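Local coordinates for protein synthesis inhibitor I (Hordeum vulgare, PDB 4FBC) that belongs to the plant ribosome-inactivating protein family and holds adenosine monophosphate in a pocket, at residues 54-57 / 62-65; 99-104 / 110-115. The protein carries 3 engineered substitutions. All blocks are in the same frame, centred on the assembly; numbering follows the deposited sequence.

Interaction 1 of 2, residues 54-57 / 62-65; sequences PVEP and SRWF
The carboxylate of Glu56 lies across the aliphatic part of Arg63. Arg63 CD sits over one face of the carboxylate, 3.7 Å from Glu56 CD and almost straight above that carbon. Arg63 CG lies over the same face, shifted toward OE1. The carboxylate and guanidinium planes are 67° apart, and the two chains cross at about a right angle. This is not a salt bridge: Glu56 OE2 stays 4.8 Å from Arg63 NE. The bend of Arg63 at its third torsion (chi3 64°) turns the guanidinium away from the glutamate. Its charge is met by the C-terminal carboxylate of Lys282, which forms a salt bridge with NH2. The opposite charge of Glu56 may still add a weaker long-range attraction.

Residues 54-57 belong to the loop that precedes strand 64-70. Their direct contact with 62-65 is small, burying 115 Å² over both sides. That strand is the second in the mixed beta sheet of the ribosome-inactivating protein fold. Arg63 stands just before it and already bonds through its backbone to Ala84, beyond the end of the antiparallel neighbour 78-83. Pro54 turns away from Arg63 and packs on helix 269-278.

Two waters span the gap between residues 54-57 and 62-63. One donates to Pro54 O and accepts from Arg63 NH1, the latter bond being 3.0 Å long. The other donates to Glu56 OE1 at 2.6 Å and accepts from the backbone N of Ser62. Ser62 OG also comes to 3.0 Å from Glu56 OE1.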
loop_
_atom_site.group_PDB
_atom_site.type_symbol
_atom_site.label_atom_id
_atom_site.label_comp_id
_atom_site.label_asym_id
_atom_site.label_seq_id
_atom_site.Cartn_x
_atom_site.Cartn_y
_atom_site.Cartn_z
ATOM N N PRO A 54 -6.832 10.929 8.869
ATOM C CA PRO A 54 -7.624 9.886 9.535
ATOM C C PRO A 54 -8.673 9.308 8.599
ATOM O O PRO A 54 -9.027 9.934 7.594
ATOM C CB PRO A 54 -8.337 10.654 10.662
ATOM C CG PRO A 54 -7.449 11.831 10.940
ATOM C CD PRO A 54 -6.877 12.213 9.585
ATOM N N VAL A 55 -9.162 8.115 8.932
ATOM C CA VAL A 55 -10.316 7.530 8.265
ATOM C C VAL A 55 -11.563 8.331 8.639
ATOM O O VAL A 55 -11.761 8.643 9.811
ATOM C CB VAL A 55 -10.499 6.056 8.707
ATOM C CG1 VAL A 55 -11.807 5.480 8.159
ATOM C CG2 VAL A 55 -9.288 5.218 8.272
ATOM N N GLU A 56 -12.384 8.670 7.647
ATOM C CA GLU A 56 -13.608 9.432 7.882
ATOM C C GLU A 56 -14.571 8.616 8.736
ATOM O O GLU A 56 -14.826 7.443 8.458
ATOM C CB GLU A 56 -14.276 9.822 6.556
ATOM C CG GLU A 56 -13.440 10.762 5.679
ATOM C CD GLU A 56 -14.099 11.095 4.342
ATOM O OE1 GLU A 56 -14.656 10.181 3.695
ATOM O OE2 GLU A 56 -14.056 12.279 3.931
ATOM N N PRO A 57 -15.097 9.229 9.799
ATOM C CA PRO A 57 -16.074 8.483 10.596
ATOM C C PRO A 57 -17.510 8.664 10.079
ATOM O O PRO A 57 -17.794 9.659 9.403
ATOM C CB PRO A 57 -15.889 9.064 12.006
ATOM C CG PRO A 57 -15.369 10.451 11.785
ATOM C CD PRO A 57 -14.672 10.485 10.442
ATOM N N SER A 62 -15.095 6.069 1.353
ATOM C CA SER A 62 -15.490 6.911 0.224
ATOM C C SER A 62 -14.337 7.691 -0.417
ATOM O O SER A 62 -14.564 8.545 -1.279
ATOM C CB SER A 62 -16.601 7.886 0.643
ATOM O OG SER A 62 -16.072 9.005 1.338
ATOM N N ARG A 63 -13.106 7.398 0.001
ATOM C CA ARG A 63 -11.918 8.039 -0.570
ATOM C C ARG A 63 -11.005 6.979 -1.184
ATOM O O ARG A 63 -10.481 6.120 -0.471
ATOM C CB ARG A 63 -11.176 8.845 0.509
ATOM C CG ARG A 63 -11.966 10.018 1.069
ATOM C CD ARG A 63 -11.152 10.831 2.066
ATOM N NE ARG A 63 -9.991 11.447 1.421
ATOM C CZ ARG A 63 -8.743 11.028 1.589
ATOM N NH1 ARG A 63 -8.493 10.011 2.408
ATOM N NH2 ARG A 63 -7.745 11.633 0.951
ATOM N N TRP A 64 -10.835 7.041 -2.506
ATOM C CA TRP A 64 -10.113 6.012 -3.266
ATOM C C TRP A 64 -9.109 6.628 -4.228
ATOM O O TRP A 64 -9.265 7.778 -4.635
ATOM C CB TRP A 64 -11.111 5.179 -4.082
ATOM C CG TRP A 64 -12.073 4.412 -3.214
ATOM C CD1 TRP A 64 -13.222 4.882 -2.647
ATOM C CD2 TRP A 64 -11.952 3.043 -2.805
ATOM N NE1 TRP A 64 -13.824 3.888 -1.909
ATOM C CE2 TRP A 64 -13.066 2.747 -1.997
ATOM C CE3 TRP A 64 -11.018 2.040 -3.055
ATOM C CZ2 TRP A 64 -13.261 1.488 -1.426
ATOM C CZ3 TRP A 64 -11.210 0.787 -2.489
ATOM C CH2 TRP A 64 -12.327 0.524 -1.686
ATOM N N PHE A 65 -8.060 5.874 -4.568
ATOM C CA PHE A 65 -7.222 6.222 -5.716
ATOM C C PHE A 65 -7.033 5.002 -6.602
ATOM O O PHE A 65 -7.329 3.880 -6.184
ATOM C CB PHE A 65 -5.876 6.867 -5.308
ATOM C CG PHE A 65 -4.895 5.933 -4.635
ATOM C CD1 PHE A 65 -5.012 5.650 -3.277
ATOM C CD2 PHE A 65 -3.815 5.407 -5.337
ATOM C CE1 PHE A 65 -4.099 4.813 -2.632
ATOM C CE2 PHE A 65 -2.888 4.565 -4.702
ATOM C CZ PHE A 65 -3.033 4.270 -3.347
HETATM O O HOH W 1 -10.002 9.871 4.956
HETATM O O HOH W 2 -14.333 7.611 3.736
#

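Interaction 2 of 2, residues 99-104 / 110-115; sequences WWELTP and ATYVGF
Pro104 sits on the ring of Tyr112. Its CG stands 3.6 Å from the ring centroid and 8° off the normal, a CH-pi contact over the face. Gly114 N lies on the opposite face, offset toward the rim, so the ring is held between the two. Leu102 C lies at the ring edge, in plane. Tyr112 has CG anti to its own N (chi1 -178°), which swings the ring over to the backbone of Leu102 and Thr103, with CE1 3.6 Å from Leu102 O. A water there donates to Leu102 O and also bonds Tyr112 OH.

The backbones form a parallel pair. Thr111 N bonds to Trp99 O, Glu101 N to Thr111 O, and Val113 N to Glu101 O. Thr111 is thus gripped on both its N and O. Strand 111-112 is an outermost strand of the six-stranded mixed sheet of the ribosome-inactivating protein fold, and 99-101 joins it to strand 89-93.

On one face of the sheet the Trp100 indole runs beside Thr111. The methyl CG2 of Thr111 meets the ring atom CZ3 of Trp100 at 3.6 Å. Ala110 CB fits between Trp99 O and the Glu101 side chain, 3.7 Å from Glu101 CD. The buried carboxylate is held by the backbone N of Gly105 and of Ile107, both in the connecting loop.

Past the strands, within 110-115, the Val113 CG1 methyl stands 3.7 Å above the Phe115 ring plane, over its centre. Leu102 CD2 from the other segment fits against both, 3.7 Å from Val113 CG1 and 3.8 Å from Phe115 CE1. Phe115 packs on helix 157-179, and the Leu102 side chain comes to about 5 Å from the bound adenosine monophosphate.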
loop_
_atom_site.group_PDB
_atom_site.type_symbol
_atom_site.label_atom_id
_atom_site.label_comp_id
_atom_site.label_asym_id
_atom_site.label_seq_id
_atom_site.Cartn_x
_atom_site.Cartn_y
_atom_site.Cartn_z
ATOM N N TRP A 99 -14.843 -5.391 -12.886
ATOM C CA TRP A 99 -14.249 -5.089 -11.583
ATOM C C TRP A 99 -14.341 -6.307 -10.670
ATOM O O TRP A 99 -15.432 -6.854 -10.444
ATOM C CB TRP A 99 -14.940 -3.890 -10.928
ATOM C CG TRP A 99 -14.391 -2.553 -11.359
ATOM C CD1 TRP A 99 -14.972 -1.661 -12.212
ATOM C CD2 TRP A 99 -13.147 -1.962 -10.948
ATOM N NE1 TRP A 99 -14.166 -0.554 -12.363
ATOM C CE2 TRP A 99 -13.044 -0.712 -11.592
ATOM C CE3 TRP A 99 -12.118 -2.369 -10.095
ATOM C CZ2 TRP A 99 -11.943 0.133 -11.410
ATOM C CZ3 TRP A 99 -11.026 -1.535 -9.921
ATOM C CH2 TRP A 99 -10.949 -0.295 -10.571
ATOM N N TRP A 100 -13.188 -6.739 -10.171
ATOM C CA TRP A 100 -13.107 -7.832 -9.217
ATOM C C TRP A 100 -12.848 -7.239 -7.843
ATOM O O TRP A 100 -12.103 -6.270 -7.714
ATOM C CB TRP A 100 -11.981 -8.791 -9.607
ATOM C CG TRP A 100 -12.165 -9.361 -10.974
ATOM C CD1 TRP A 100 -11.720 -8.837 -12.154
ATOM C CD2 TRP A 100 -12.855 -10.571 -11.306
ATOM N NE1 TRP A 100 -12.087 -9.651 -13.201
ATOM C CE2 TRP A 100 -12.789 -10.718 -12.706
ATOM C CE3 TRP A 100 -13.530 -11.538 -10.555
ATOM C CZ2 TRP A 100 -13.370 -11.799 -13.370
ATOM C CZ3 TRP A 100 -14.098 -12.611 -11.215
ATOM C CH2 TRP A 100 -14.014 -12.735 -12.608
ATOM N N GLU A 101 -13.483 -7.799 -6.821
ATOM C CA GLU A 101 -13.299 -7.301 -5.461
ATOM C C GLU A 101 -12.770 -8.379 -4.518
ATOM O O GLU A 101 -12.954 -9.578 -4.747
ATOM C CB GLU A 101 -14.597 -6.712 -4.919
ATOM C CG GLU A 101 -15.731 -7.711 -4.827
ATOM C CD GLU A 101 -17.028 -7.058 -4.391
ATOM O OE1 GLU A 101 -16.996 -5.876 -3.963
ATOM O OE2 GLU A 101 -18.073 -7.738 -4.464
ATOM N N LEU A 102 -12.117 -7.930 -3.450
ATOM C CA LEU A 102 -11.489 -8.819 -2.484
ATOM C C LEU A 102 -12.322 -8.922 -1.214
ATOM O O LEU A 102 -11.942 -9.613 -0.256
ATOM C CB LEU A 102 -10.083 -8.318 -2.148
ATOM C CG LEU A 102 -9.124 -8.431 -3.327
ATOM C CD1 LEU A 102 -7.914 -7.524 -3.128
ATOM C CD2 LEU A 102 -8.682 -9.877 -3.469
ATOM N N THR A 103 -13.456 -8.230 -1.219
ATOM C CA THR A 103 -14.415 -8.279 -0.118
ATOM C C THR A 103 -15.809 -8.388 -0.730
ATOM O O THR A 103 -16.193 -7.541 -1.530
ATOM C CB THR A 103 -14.347 -6.996 0.740
ATOM O OG1 THR A 103 -13.025 -6.835 1.282
ATOM C CG2 THR A 103 -15.351 -7.065 1.886
ATOM N N PRO A 104 -16.563 -9.442 -0.374
ATOM C CA PRO A 104 -17.893 -9.623 -0.976
ATOM C C PRO A 104 -18.829 -8.475 -0.596
ATOM O O PRO A 104 -18.931 -8.141 0.587
ATOM C CB PRO A 104 -18.385 -10.938 -0.357
ATOM C CG PRO A 104 -17.122 -11.655 0.107
ATOM C CD PRO A 104 -16.203 -10.542 0.539
ATOM N N ALA A 110 -19.269 -5.000 -8.621
ATOM C CA ALA A 110 -18.073 -5.831 -8.715
ATOM C C ALA A 110 -18.358 -7.321 -8.532
ATOM O O ALA A 110 -19.396 -7.710 -7.992
ATOM C CB ALA A 110 -17.028 -5.362 -7.708
ATOM N N THR A 111 -17.420 -8.150 -8.978
ATOM C CA THR A 111 -17.534 -9.602 -8.853
ATOM C C THR A 111 -16.483 -10.099 -7.865
ATOM O O THR A 111 -15.290 -9.833 -8.036
ATOM C CB THR A 111 -17.317 -10.279 -10.226
ATOM O OG1 THR A 111 -18.314 -9.816 -11.147
ATOM C CG2 THR A 111 -17.397 -11.800 -10.116
ATOM N N TYR A 112 -16.913 -10.810 -6.827
ATOM C CA TYR A 112 -15.981 -11.316 -5.820
ATOM C C TYR A 112 -15.017 -12.322 -6.435
ATOM O O TYR A 112 -15.439 -13.259 -7.127
ATOM C CB TYR A 112 -16.736 -11.932 -4.636
ATOM C CG TYR A 112 -15.839 -12.438 -3.526
ATOM C CD1 TYR A 112 -14.922 -11.593 -2.905
ATOM C CD2 TYR A 112 -15.916 -13.758 -3.091
ATOM C CE1 TYR A 112 -14.101 -12.048 -1.894
ATOM C CE2 TYR A 112 -15.102 -14.225 -2.074
ATOM C CZ TYR A 112 -14.194 -13.362 -1.479
ATOM O OH TYR A 112 -13.379 -13.810 -0.465
ATOM N N VAL A 113 -13.719 -12.125 -6.196
ATOM C CA VAL A 113 -12.695 -12.948 -6.840
ATOM C C VAL A 113 -12.564 -14.367 -6.265
ATOM O O VAL A 113 -11.985 -15.261 -6.906
ATOM C CB VAL A 113 -11.318 -12.227 -6.836
ATOM C CG1 VAL A 113 -10.709 -12.238 -5.447
ATOM C CG2 VAL A 113 -10.369 -12.869 -7.848
ATOM N N GLY A 114 -13.108 -14.583 -5.070
ATOM C CA GLY A 114 -13.070 -15.899 -4.453
ATOM C C GLY A 114 -12.233 -16.012 -3.189
ATOM O O GLY A 114 -12.248 -17.051 -2.517
ATOM N N PHE A 115 -11.514 -14.939 -2.856
ATOM C CA PHE A 115 -10.651 -14.914 -1.670
ATOM C C PHE A 115 -10.451 -13.470 -1.210
ATOM O O PHE A 115 -10.724 -12.532 -1.971
ATOM C CB PHE A 115 -9.296 -15.575 -1.965
ATOM C CG PHE A 115 -8.612 -15.028 -3.188
ATOM C CD1 PHE A 115 -7.849 -13.868 -3.111
ATOM C CD2 PHE A 115 -8.737 -15.669 -4.412
ATOM C CE1 PHE A 115 -7.231 -13.358 -4.239
ATOM C CE2 PHE A 115 -8.122 -15.169 -5.540
ATOM C CZ PHE A 115 -7.366 -14.012 -5.456
HETATM O O HOH W 3 -13.022 -11.590 1.646
#

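Overall arrangement
The two interactions follow in series along the chain: interaction 1 closes before interaction 2 opens. Their centres are about 20 Å apart, and their nearest atoms are about 7 Å apart without touching. Both reach the same mixed sheet. Interaction 1 lies at the start of strand 64-70, the second across the sheet. Interaction 2 pairs the fifth and sixth strands, 99-101 and 111-112. Strands 78-83 and 89-93 lie between them. Interaction 1 ties the sheet to the loop packed on helix 269-278, near the C-terminus. Interaction 2 closes the far edge, and its Leu102 side chain comes close to the bound adenosine monophosphate, whose pocket includes Glu90 and Gly117.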